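Local coordinates for glycosylation Associate Protein 1 (Streptococcus agalactiae serotype V, PDB 6OYC) that probably serves as a component of an accessory Sec system, supporting the glycosylation and export of a surface protein, with a possible sugar-binding role, at residues A[246-257]-A[271-282]; A[1-9]-A[46-56]. All coordinates share one frame; numbering follows the deposited sequence.

Interaction 1 of 2, residues A[246-257]-A[271-282]; sequences TSKGNLILSVFS and SLSRADAIICDR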
loop_
_atom_site.group_PDB
_atom_site.type_symbol
_atom_site.label_atom_id
_atom_site.label_comp_id
_atom_site.label_asym_id
_atom_site.label_seq_id
_atom_site.Cartn_x
_atom_site.Cartn_y
_atom_site.Cartn_z
ATOM N N THR A 246 -19.275 -6.478 -19.688
ATOM C CA THR A 246 -18.325 -5.528 -20.266
ATOM C C THR A 246 -18.566 -5.215 -21.744
ATOM O O THR A 246 -17.636 -4.763 -22.430
ATOM C CB THR A 246 -16.889 -6.026 -20.097
ATOM O OG1 THR A 246 -15.983 -4.964 -20.419
ATOM C CG2 THR A 246 -16.605 -7.220 -21.037
ATOM N N SER A 247 -19.778 -5.419 -22.259
ATOM C CA SER A 247 -19.949 -5.246 -23.695
ATOM C C SER A 247 -19.720 -3.805 -24.155
ATOM O O SER A 247 -19.419 -3.595 -25.335
ATOM C CB SER A 247 -21.332 -5.736 -24.118
ATOM O OG SER A 247 -21.286 -7.114 -24.453
ATOM N N LYS A 248 -19.795 -2.818 -23.255
ATOM C CA LYS A 248 -19.821 -1.422 -23.693
ATOM C C LYS A 248 -18.501 -0.988 -24.333
ATOM O O LYS A 248 -18.507 -0.310 -25.364
ATOM C CB LYS A 248 -20.183 -0.502 -22.524
ATOM C CG LYS A 248 -20.702 0.887 -22.941
ATOM C CD LYS A 248 -21.523 1.548 -21.815
ATOM C CE LYS A 248 -22.068 2.930 -22.204
ATOM N NZ LYS A 248 -23.539 3.008 -22.502
ATOM N N GLY A 249 -17.358 -1.352 -23.750
ATOM C CA GLY A 249 -16.118 -0.841 -24.314
ATOM C C GLY A 249 -14.940 -1.797 -24.393
ATOM O O GLY A 249 -15.106 -3.018 -24.472
ATOM N N ASN A 250 -13.738 -1.244 -24.382
ATOM C CA ASN A 250 -12.520 -2.038 -24.322
ATOM C C ASN A 250 -12.149 -2.367 -22.885
ATOM O O ASN A 250 -12.465 -1.628 -21.947
ATOM C CB ASN A 250 -11.361 -1.311 -24.991
ATOM C CG ASN A 250 -11.550 -1.200 -26.471
ATOM O OD1 ASN A 250 -11.687 -2.212 -27.153
ATOM N ND2 ASN A 250 -11.626 0.029 -26.976
ATOM N N LEU A 251 -11.428 -3.469 -22.728
ATOM C CA LEU A 251 -11.144 -4.011 -21.412
ATOM C C LEU A 251 -9.694 -4.454 -21.345
ATOM O O LEU A 251 -9.226 -5.180 -22.230
ATOM C CB LEU A 251 -12.080 -5.187 -21.105
ATOM C CG LEU A 251 -11.841 -5.935 -19.784
ATOM C CD1 LEU A 251 -12.046 -5.019 -18.586
ATOM C CD2 LEU A 251 -12.767 -7.127 -19.704
ATOM N N ILE A 252 -8.997 -4.023 -20.295
ATOM C CA ILE A 252 -7.663 -4.510 -19.949
ATOM C C ILE A 252 -7.704 -5.075 -18.529
ATOM O O ILE A 252 -8.149 -4.394 -17.592
ATOM C CB ILE A 252 -6.595 -3.403 -20.060
ATOM C CG1 ILE A 252 -6.448 -2.927 -21.507
ATOM C CG2 ILE A 252 -5.244 -3.894 -19.541
ATOM C CD1 ILE A 252 -5.804 -1.567 -21.609
ATOM N N LEU A 253 -7.247 -6.310 -18.370
ATOM C CA LEU A 253 -7.150 -6.941 -17.061
ATOM C C LEU A 253 -5.728 -6.796 -16.534
ATOM O O LEU A 253 -4.770 -7.107 -17.249
ATOM C CB LEU A 253 -7.519 -8.419 -17.147
ATOM C CG LEU A 253 -8.994 -8.780 -17.195
ATOM C CD1 LEU A 253 -9.156 -10.303 -17.345
ATOM C CD2 LEU A 253 -9.669 -8.286 -15.918
ATOM N N SER A 254 -5.585 -6.359 -15.283
ATOM C CA SER A 254 -4.267 -6.187 -14.671
ATOM C C SER A 254 -4.064 -7.237 -13.584
ATOM O O SER A 254 -4.826 -7.292 -12.613
ATOM C CB SER A 254 -4.092 -4.780 -14.093
ATOM O OG SER A 254 -2.798 -4.645 -13.501
ATOM N N VAL A 255 -3.035 -8.055 -13.748
ATOM C CA VAL A 255 -2.707 -9.135 -12.829
ATOM C C VAL A 255 -1.481 -8.703 -12.017
ATOM O O VAL A 255 -0.439 -8.350 -12.585
ATOM C CB VAL A 255 -2.447 -10.445 -13.594
ATOM C CG1 VAL A 255 -1.791 -11.503 -12.687
ATOM C CG2 VAL A 255 -3.723 -10.969 -14.208
ATOM N N PHE A 256 -1.601 -8.735 -10.689
ATOM C CA PHE A 256 -0.561 -8.245 -9.788
ATOM C C PHE A 256 -0.230 -9.341 -8.785
ATOM O O PHE A 256 -1.088 -9.740 -7.987
ATOM C CB PHE A 256 -1.023 -6.975 -9.074
ATOM C CG PHE A 256 0.076 -6.266 -8.336
ATOM C CD1 PHE A 256 1.243 -5.889 -8.997
ATOM C CD2 PHE A 256 -0.055 -5.965 -6.982
ATOM C CE1 PHE A 256 2.258 -5.217 -8.323
ATOM C CE2 PHE A 256 0.967 -5.298 -6.290
ATOM C CZ PHE A 256 2.122 -4.923 -6.963
ATOM N N SER A 257 1.012 -9.818 -8.820
ATOM C CA SER A 257 1.373 -11.031 -8.086
ATOM C C SER A 257 1.127 -10.915 -6.575
ATOM O O SER A 257 0.818 -11.922 -5.929
ATOM C CB SER A 257 2.833 -11.378 -8.361
ATOM O OG SER A 257 3.691 -10.330 -7.925
ATOM N N SER A 271 -13.333 -14.333 -17.566
ATOM C CA SER A 271 -12.729 -13.005 -17.485
ATOM C C SER A 271 -11.646 -12.826 -18.543
ATOM O O SER A 271 -11.587 -11.788 -19.213
ATOM C CB SER A 271 -12.145 -12.767 -16.096
ATOM O OG SER A 271 -13.143 -12.700 -15.093
ATOM N N LEU A 272 -10.769 -13.821 -18.695
ATOM C CA LEU A 272 -9.627 -13.670 -19.595
ATOM C C LEU A 272 -10.071 -13.561 -21.043
ATOM O O LEU A 272 -9.472 -12.810 -21.826
ATOM C CB LEU A 272 -8.661 -14.845 -19.443
ATOM C CG LEU A 272 -8.071 -15.059 -18.052
ATOM C CD1 LEU A 272 -6.966 -16.078 -18.123
ATOM C CD2 LEU A 272 -7.559 -13.743 -17.480
ATOM N N SER A 273 -11.116 -14.303 -21.421
ATOM C CA SER A 273 -11.587 -14.250 -22.796
ATOM C C SER A 273 -12.247 -12.920 -23.118
ATOM O O SER A 273 -12.384 -12.587 -24.296
ATOM C CB SER A 273 -12.561 -15.398 -23.089
ATOM O OG SER A 273 -13.790 -15.192 -22.426
ATOM N N ARG A 274 -12.635 -12.146 -22.107
ATOM C CA ARG A 274 -13.216 -10.834 -22.360
ATOM C C ARG A 274 -12.178 -9.715 -22.392
ATOM O O ARG A 274 -12.524 -8.579 -22.725
ATOM C CB ARG A 274 -14.297 -10.529 -21.312
ATOM C CG ARG A 274 -15.618 -11.202 -21.658
ATOM C CD ARG A 274 -16.573 -11.288 -20.488
ATOM N NE ARG A 274 -17.828 -11.916 -20.898
ATOM C CZ ARG A 274 -18.026 -13.235 -20.951
ATOM N NH1 ARG A 274 -17.066 -14.077 -20.594
ATOM N NH2 ARG A 274 -19.194 -13.719 -21.338
ATOM N N ALA A 275 -10.922 -10.001 -22.079
ATOM C CA ALA A 275 -9.912 -8.957 -22.093
ATOM C C ALA A 275 -9.463 -8.659 -23.522
ATOM O O ALA A 275 -9.216 -9.571 -24.310
ATOM C CB ALA A 275 -8.710 -9.367 -21.247
ATOM N N ASP A 276 -9.345 -7.376 -23.851
ATOM C CA ASP A 276 -8.627 -7.019 -25.067
ATOM C C ASP A 276 -7.115 -7.101 -24.879
ATOM O O ASP A 276 -6.399 -7.322 -25.865
ATOM C CB ASP A 276 -9.037 -5.618 -25.545
ATOM C CG ASP A 276 -10.524 -5.534 -25.887
ATOM O OD1 ASP A 276 -10.912 -6.050 -26.958
ATOM O OD2 ASP A 276 -11.308 -4.977 -25.079
ATOM N N ALA A 277 -6.623 -6.941 -23.647
ATOM C CA ALA A 277 -5.211 -7.143 -23.323
ATOM C C ALA A 277 -5.079 -7.437 -21.834
ATOM O O ALA A 277 -5.959 -7.104 -21.031
ATOM C CB ALA A 277 -4.349 -5.932 -23.703
ATOM N N ILE A 278 -3.967 -8.083 -21.476
ATOM C CA ILE A 278 -3.657 -8.406 -20.091
ATOM C C ILE A 278 -2.309 -7.793 -19.749
ATOM O O ILE A 278 -1.363 -7.887 -20.538
ATOM C CB ILE A 278 -3.656 -9.923 -19.839
ATOM C CG1 ILE A 278 -5.046 -10.505 -20.121
ATOM C CG2 ILE A 278 -3.250 -10.218 -18.410
ATOM C CD1 ILE A 278 -5.038 -11.965 -20.448
ATOM N N ILE A 279 -2.239 -7.140 -18.592
ATOM C CA ILE A 279 -1.003 -6.622 -18.014
ATOM C C ILE A 279 -0.641 -7.474 -16.808
ATOM O O ILE A 279 -1.520 -7.819 -16.004
ATOM C CB ILE A 279 -1.146 -5.158 -17.552
ATOM C CG1 ILE A 279 -1.438 -4.211 -18.705
ATOM C CG2 ILE A 279 0.118 -4.715 -16.799
ATOM C CD1 ILE A 279 -1.953 -2.870 -18.211
ATOM N N CYS A 280 0.647 -7.773 -16.641
ATOM C CA CYS A 280 1.061 -8.207 -15.313
ATOM C C CYS A 280 2.465 -7.719 -14.995
ATOM O O CYS A 280 3.231 -7.303 -15.873
ATOM C CB CYS A 280 0.980 -9.724 -15.130
ATOM S SG CYS A 280 1.767 -10.589 -16.413
ATOM N N ASP A 281 2.774 -7.765 -13.705
ATOM C CA ASP A 281 4.060 -7.330 -13.190
ATOM C C ASP A 281 5.141 -8.404 -13.291
ATOM O O ASP A 281 6.316 -8.098 -13.068
ATOM C CB ASP A 281 3.910 -6.882 -11.727
ATOM C CG ASP A 281 3.446 -8.003 -10.810
ATOM O OD1 ASP A 281 2.513 -8.746 -11.174
ATOM O OD2 ASP A 281 4.024 -8.161 -9.715
ATOM N N ARG A 282 4.804 -9.643 -13.620
ATOM C CA ARG A 282 5.816 -10.689 -13.555
ATOM C C ARG A 282 5.934 -11.437 -14.877
ATOM O O ARG A 282 4.933 -11.704 -15.553
ATOM C CB ARG A 282 5.519 -11.652 -12.411
ATOM C CG ARG A 282 5.891 -11.072 -11.042
ATOM C CD ARG A 282 5.819 -12.148 -9.997
ATOM N NE ARG A 282 6.748 -13.219 -10.326
ATOM C CZ ARG A 282 7.950 -13.337 -9.779
ATOM N NH1 ARG A 282 8.330 -12.457 -8.866
ATOM N NH2 ARG A 282 8.760 -14.326 -10.141
HETATM O O HOH W 1 -14.166 -6.038 -24.432
#
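Parallel pairing in a Rossmann-like sheet joins strand 250-255 to strand 277-280, and an aspartate flanks the ladder at each end. Its regular rungs run from Leu253 N to Ala277 O (3.1 Å), from Ile279 N to Leu253 O (2.9 Å) and from Val255 N to Ile279 O (2.7 Å), the last almost straight at 175°. At the entry, Asp276 returns a two-way grip on Leu251: its OD2 takes Leu251 N on the anti lone pair (2.8 Å), while its own N bonds to Leu251 O (2.7 Å). At the exit, Asp281 stands with CG between its backbone N and carbonyl carbon (chi1 62°), a torsion that directs both carboxylate oxygens at Ser257. OD2 receives Ser257 OG through its syn lone pair (2.8 Å); OD1 is met by Ser257 N (3.0 Å) from 27° out of the carboxylate plane. On the face carrying Leu253, Val255, Ile278 and Cys280, Leu253 CD1 packs against Leu272 CD2 (3.8 Å), binding the strand to the helix that precedes its partner. Strand 229-233 pairs with the other edge of 250-255; helix 283-292 packs against Val255, Ile278 and Cys280, and helix 33-43 lies by Phe256 and Ile279.

Interaction 2 of 2, residues A[1-9]-A[46-56]; sequences MFHFIPSWY and KESRLVVLNYM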
loop_
_atom_site.group_PDB
_atom_site.type_symbol
_atom_site.label_atom_id
_atom_site.label_comp_id
_atom_site.label_asym_id
_atom_site.label_seq_id
_atom_site.Cartn_x
_atom_site.Cartn_y
_atom_site.Cartn_z
ATOM N N MET A 1 -11.241 8.005 -23.152
ATOM C CA MET A 1 -10.670 8.001 -21.797
ATOM C C MET A 1 -10.584 6.614 -21.140
ATOM O O MET A 1 -11.172 5.634 -21.611
ATOM C CB MET A 1 -11.472 8.933 -20.893
ATOM C CG MET A 1 -12.758 8.342 -20.380
ATOM S SD MET A 1 -13.366 9.269 -18.956
ATOM C CE MET A 1 -11.874 9.421 -17.956
ATOM N N PHE A 2 -9.846 6.539 -20.037
ATOM C CA PHE A 2 -9.518 5.277 -19.378
ATOM C C PHE A 2 -10.062 5.278 -17.957
ATOM O O PHE A 2 -9.727 6.168 -17.161
ATOM C CB PHE A 2 -8.008 5.046 -19.360
ATOM C CG PHE A 2 -7.414 4.863 -20.726
ATOM C CD1 PHE A 2 -7.327 3.603 -21.295
ATOM C CD2 PHE A 2 -6.956 5.958 -21.450
ATOM C CE1 PHE A 2 -6.789 3.434 -22.563
ATOM C CE2 PHE A 2 -6.411 5.799 -22.707
ATOM C CZ PHE A 2 -6.318 4.538 -23.266
ATOM N N HIS A 3 -10.866 4.258 -17.630
ATOM C CA HIS A 3 -11.460 4.102 -16.307
ATOM C C HIS A 3 -10.694 3.023 -15.548
ATOM O O HIS A 3 -10.709 1.849 -15.945
ATOM C CB HIS A 3 -12.936 3.739 -16.422
ATOM C CG HIS A 3 -13.687 4.600 -17.381
ATOM N ND1 HIS A 3 -14.510 5.624 -16.969
ATOM C CD2 HIS A 3 -13.725 4.603 -18.736
ATOM C CE1 HIS A 3 -15.035 6.214 -18.028
ATOM N NE2 HIS A 3 -14.569 5.618 -19.112
ATOM N N PHE A 4 -10.028 3.421 -14.458
ATOM C CA PHE A 4 -9.256 2.486 -13.647
ATOM C C PHE A 4 -10.125 1.997 -12.499
ATOM O O PHE A 4 -10.757 2.802 -11.802
ATOM C CB PHE A 4 -7.985 3.135 -13.091
ATOM C CG PHE A 4 -6.878 3.292 -14.104
ATOM C CD1 PHE A 4 -6.826 4.415 -14.935
ATOM C CD2 PHE A 4 -5.885 2.335 -14.218
ATOM C CE1 PHE A 4 -5.801 4.570 -15.863
ATOM C CE2 PHE A 4 -4.865 2.482 -15.140
ATOM C CZ PHE A 4 -4.819 3.598 -15.963
ATOM N N ILE A 5 -10.166 0.685 -12.298
ATOM C CA ILE A 5 -10.891 0.148 -11.153
ATOM C C ILE A 5 -9.867 -0.525 -10.245
ATOM O O ILE A 5 -9.331 -1.578 -10.612
ATOM C CB ILE A 5 -11.994 -0.826 -11.576
ATOM C CG1 ILE A 5 -12.983 -0.111 -12.519
ATOM C CG2 ILE A 5 -12.672 -1.405 -10.348
ATOM C CD1 ILE A 5 -14.178 -0.929 -12.867
ATOM N N PRO A 6 -9.573 0.038 -9.066
ATOM C CA PRO A 6 -8.550 -0.530 -8.182
ATOM C C PRO A 6 -9.103 -1.667 -7.334
ATOM O O PRO A 6 -10.304 -1.936 -7.307
ATOM C CB PRO A 6 -8.165 0.663 -7.290
ATOM C CG PRO A 6 -9.461 1.411 -7.141
ATOM C CD PRO A 6 -10.201 1.241 -8.479
ATOM N N SER A 7 -8.191 -2.324 -6.620
ATOM C CA SER A 7 -8.515 -3.336 -5.610
ATOM C C SER A 7 -7.925 -2.878 -4.286
ATOM O O SER A 7 -6.903 -3.413 -3.837
ATOM C CB SER A 7 -7.980 -4.733 -5.991
ATOM O OG SER A 7 -8.731 -5.258 -7.068
ATOM N N TRP A 8 -8.524 -1.854 -3.701
ATOM C CA TRP A 8 -7.979 -1.305 -2.464
ATOM C C TRP A 8 -8.904 -1.665 -1.322
ATOM O O TRP A 8 -9.300 -0.803 -0.527
ATOM C CB TRP A 8 -7.805 0.210 -2.555
ATOM C CG TRP A 8 -6.865 0.647 -3.626
ATOM C CD1 TRP A 8 -5.861 -0.090 -4.205
ATOM C CD2 TRP A 8 -6.835 1.929 -4.251
ATOM N NE1 TRP A 8 -5.212 0.663 -5.168
ATOM C CE2 TRP A 8 -5.782 1.909 -5.204
ATOM C CE3 TRP A 8 -7.592 3.099 -4.100
ATOM C CZ2 TRP A 8 -5.480 3.004 -5.999
ATOM C CZ3 TRP A 8 -7.277 4.194 -4.881
ATOM C CH2 TRP A 8 -6.241 4.135 -5.829
ATOM N N TYR A 9 -9.268 -2.941 -1.275
ATOM C CA TYR A 9 -10.306 -3.480 -0.424
ATOM C C TYR A 9 -9.755 -3.792 0.967
ATOM O O TYR A 9 -8.542 -3.793 1.208
ATOM C CB TYR A 9 -10.892 -4.736 -1.063
ATOM C CG TYR A 9 -11.557 -4.442 -2.370
ATOM C CD1 TYR A 9 -12.541 -3.462 -2.446
ATOM C CD2 TYR A 9 -11.195 -5.110 -3.537
ATOM C CE1 TYR A 9 -13.166 -3.164 -3.620
ATOM C CE2 TYR A 9 -11.826 -4.803 -4.748
ATOM C CZ TYR A 9 -12.818 -3.827 -4.773
ATOM O OH TYR A 9 -13.474 -3.485 -5.938
ATOM N N LYS A 46 -2.680 10.644 -21.103
ATOM C CA LYS A 46 -4.009 10.092 -21.340
ATOM C C LYS A 46 -5.026 10.644 -20.348
ATOM O O LYS A 46 -4.707 10.967 -19.201
ATOM C CB LYS A 46 -3.982 8.567 -21.253
ATOM C CG LYS A 46 -2.957 7.927 -22.185
ATOM C CD LYS A 46 -2.981 8.609 -23.545
ATOM C CE LYS A 46 -2.743 7.627 -24.661
ATOM N NZ LYS A 46 -1.399 7.754 -25.258
ATOM N N GLU A 47 -6.260 10.766 -20.811
ATOM C CA GLU A 47 -7.373 11.113 -19.943
ATOM C C GLU A 47 -7.795 9.869 -19.172
ATOM O O GLU A 47 -7.981 8.802 -19.759
ATOM C CB GLU A 47 -8.535 11.657 -20.776
ATOM C CG GLU A 47 -9.166 12.938 -20.241
ATOM C CD GLU A 47 -8.193 14.114 -20.181
ATOM O OE1 GLU A 47 -7.977 14.645 -19.069
ATOM O OE2 GLU A 47 -7.652 14.517 -21.240
ATOM N N SER A 48 -7.913 9.987 -17.854
ATOM C CA SER A 48 -8.264 8.810 -17.081
ATOM C C SER A 48 -8.986 9.212 -15.807
ATOM O O SER A 48 -8.908 10.356 -15.355
ATOM C CB SER A 48 -7.033 7.964 -16.758
ATOM O OG SER A 48 -6.095 8.723 -16.053
ATOM N N ARG A 49 -9.699 8.248 -15.237
ATOM C CA ARG A 49 -10.437 8.467 -14.009
ATOM C C ARG A 49 -10.414 7.186 -13.189
ATOM O O ARG A 49 -10.398 6.080 -13.736
ATOM C CB ARG A 49 -11.881 8.902 -14.293
ATOM C CG ARG A 49 -12.745 9.010 -13.062
ATOM C CD ARG A 49 -13.824 10.057 -13.239
ATOM N NE ARG A 49 -14.817 9.612 -14.182
ATOM C CZ ARG A 49 -15.199 10.283 -15.259
ATOM N NH1 ARG A 49 -14.682 11.473 -15.543
ATOM N NH2 ARG A 49 -16.114 9.742 -16.053
ATOM N N LEU A 50 -10.405 7.351 -11.870
ATOM C CA LEU A 50 -10.449 6.235 -10.940
ATOM C C LEU A 50 -11.894 5.950 -10.544
ATOM O O LEU A 50 -12.682 6.874 -10.338
ATOM C CB LEU A 50 -9.605 6.570 -9.711
ATOM C CG LEU A 50 -9.210 5.478 -8.724
ATOM C CD1 LEU A 50 -8.081 4.621 -9.251
ATOM C CD2 LEU A 50 -8.813 6.158 -7.408
ATOM N N VAL A 51 -12.246 4.671 -10.462
ATOM C CA VAL A 51 -13.607 4.247 -10.139
ATOM C C VAL A 51 -13.496 3.364 -8.902
ATOM O O VAL A 51 -13.106 2.191 -9.001
ATOM C CB VAL A 51 -14.288 3.500 -11.298
ATOM C CG1 VAL A 51 -15.686 3.071 -10.906
ATOM C CG2 VAL A 51 -14.310 4.348 -12.594
ATOM N N VAL A 52 -13.863 3.913 -7.745
ATOM C CA VAL A 52 -13.594 3.294 -6.446
ATOM C C VAL A 52 -14.881 2.669 -5.939
ATOM O O VAL A 52 -15.876 3.371 -5.724
ATOM C CB VAL A 52 -13.048 4.320 -5.438
ATOM C CG1 VAL A 52 -12.857 3.677 -4.057
ATOM C CG2 VAL A 52 -11.734 4.895 -5.952
ATOM N N LEU A 53 -14.858 1.358 -5.715
ATOM C CA LEU A 53 -16.095 0.651 -5.408
ATOM C C LEU A 53 -16.348 0.499 -3.919
ATOM O O LEU A 53 -17.507 0.388 -3.517
ATOM C CB LEU A 53 -16.095 -0.730 -6.059
ATOM C CG LEU A 53 -16.073 -0.776 -7.584
ATOM C CD1 LEU A 53 -16.206 -2.229 -8.074
ATOM C CD2 LEU A 53 -17.163 0.077 -8.187
ATOM N N ASN A 54 -15.307 0.486 -3.087
ATOM C CA ASN A 54 -15.479 0.262 -1.659
ATOM C C ASN A 54 -15.507 1.583 -0.907
ATOM O O ASN A 54 -15.176 2.643 -1.436
ATOM C CB ASN A 54 -14.368 -0.634 -1.103
ATOM C CG ASN A 54 -12.981 -0.040 -1.298
ATOM O OD1 ASN A 54 -12.612 0.357 -2.401
ATOM N ND2 ASN A 54 -12.214 0.023 -0.226
ATOM N N TYR A 55 -15.915 1.494 0.355
ATOM C CA TYR A 55 -16.006 2.649 1.245
ATOM C C TYR A 55 -14.600 3.180 1.567
ATOM O O TYR A 55 -13.760 2.450 2.109
ATOM C CB TYR A 55 -16.745 2.207 2.510
ATOM C CG TYR A 55 -16.977 3.245 3.584
ATOM C CD1 TYR A 55 -17.613 4.455 3.300
ATOM C CD2 TYR A 55 -16.574 3.009 4.893
ATOM C CE1 TYR A 55 -17.838 5.388 4.288
ATOM C CE2 TYR A 55 -16.808 3.924 5.889
ATOM C CZ TYR A 55 -17.429 5.114 5.580
ATOM O OH TYR A 55 -17.655 6.034 6.565
ATOM N N MET A 56 -14.324 4.440 1.235
ATOM C CA MET A 56 -12.976 5.001 1.400
ATOM C C MET A 56 -13.025 6.416 1.977
ATOM O O MET A 56 -12.718 7.401 1.293
ATOM C CB MET A 56 -12.233 4.979 0.060
ATOM C CG MET A 56 -11.807 3.583 -0.376
ATOM S SD MET A 56 -10.412 3.071 0.638
ATOM C CE MET A 56 -9.048 3.662 -0.380
HETATM O O HOH W 2 -10.927 -0.317 -4.444
HETATM O O HOH W 3 -12.755 -0.677 -6.488
#
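Met1 follows segment 46-56 with CB, SD and CE. Its CB rests beside Glu47, 4.0 Å from Glu47 CB, and CG is the link that carries SD toward Arg49; the chain then bends at its last torsion (chi3 -47°), which turns the methyl back over the partner backbone. SD lies over one face of the Arg49 guanidinium, 4.0 Å from Arg49 NH2, and the terminal CE settles 3.6 Å from Ser48 C, also touching Arg49 CB. His3 runs alongside Arg49, pointing the same way, with ring and guanidinium planes 73° apart; His3 ND1 and Arg49 NE both bond to the hydroxyl of Tyr219, a shared partner that ties the two together. Between the backbones, Phe4 N meets Arg49 O at 2.8 Å and Val51 N meets Phe4 O at 2.7 Å, two of the four backbone hydrogen bonds of this parallel pair. Past the strand ends, Leu50 CD2 meets the six-membered ring of Trp8 obliquely, 3.5 Å from Trp8 CZ3, while Pro6 CB sits over the centre of one indole face, 3.4 Å above its plane. Beyond this, two waters join the diverging loops. One accepts from Trp8 N and donates to Asn54 OD1 (2.7 Å from the water oxygen); the other donates to Pro6 O and accepts from Leu53 N. Helix 33-43 connects the two strands and packs on Phe4, Trp8 and Leu50. Adjacent parallel strands joined through a helix form a beta-alpha-beta unit, here opening the Rossmann-like domain expected of a GT-B-type protein.

Overall arrangement
Interactions 1 and 2 belong to one seven-stranded parallel sheet, their centres 14 Å apart and their nearest atoms about 5 Å apart without touching. Strand 229-233 lies between them, hydrogen-bonding to strand 2-5 on one edge and strand 250-255 on the other. Asp228, just before it, links both entries: its carboxylate accepts from Met1 N and His3 NE2, and its backbone bonds to Asn250. Gln37 of helix 33-43 likewise touches Phe4 and Ile279 and bonds to Ser254 OG. Glycerol is bound about 3 Å from the Arg49 side chain and about 6 Å from that of Phe256, and Tyr9 O is hydrogen-bonded to glycerol; such molecules, probably from the crystallisation liquor, may mark pockets but identify no natural ligand.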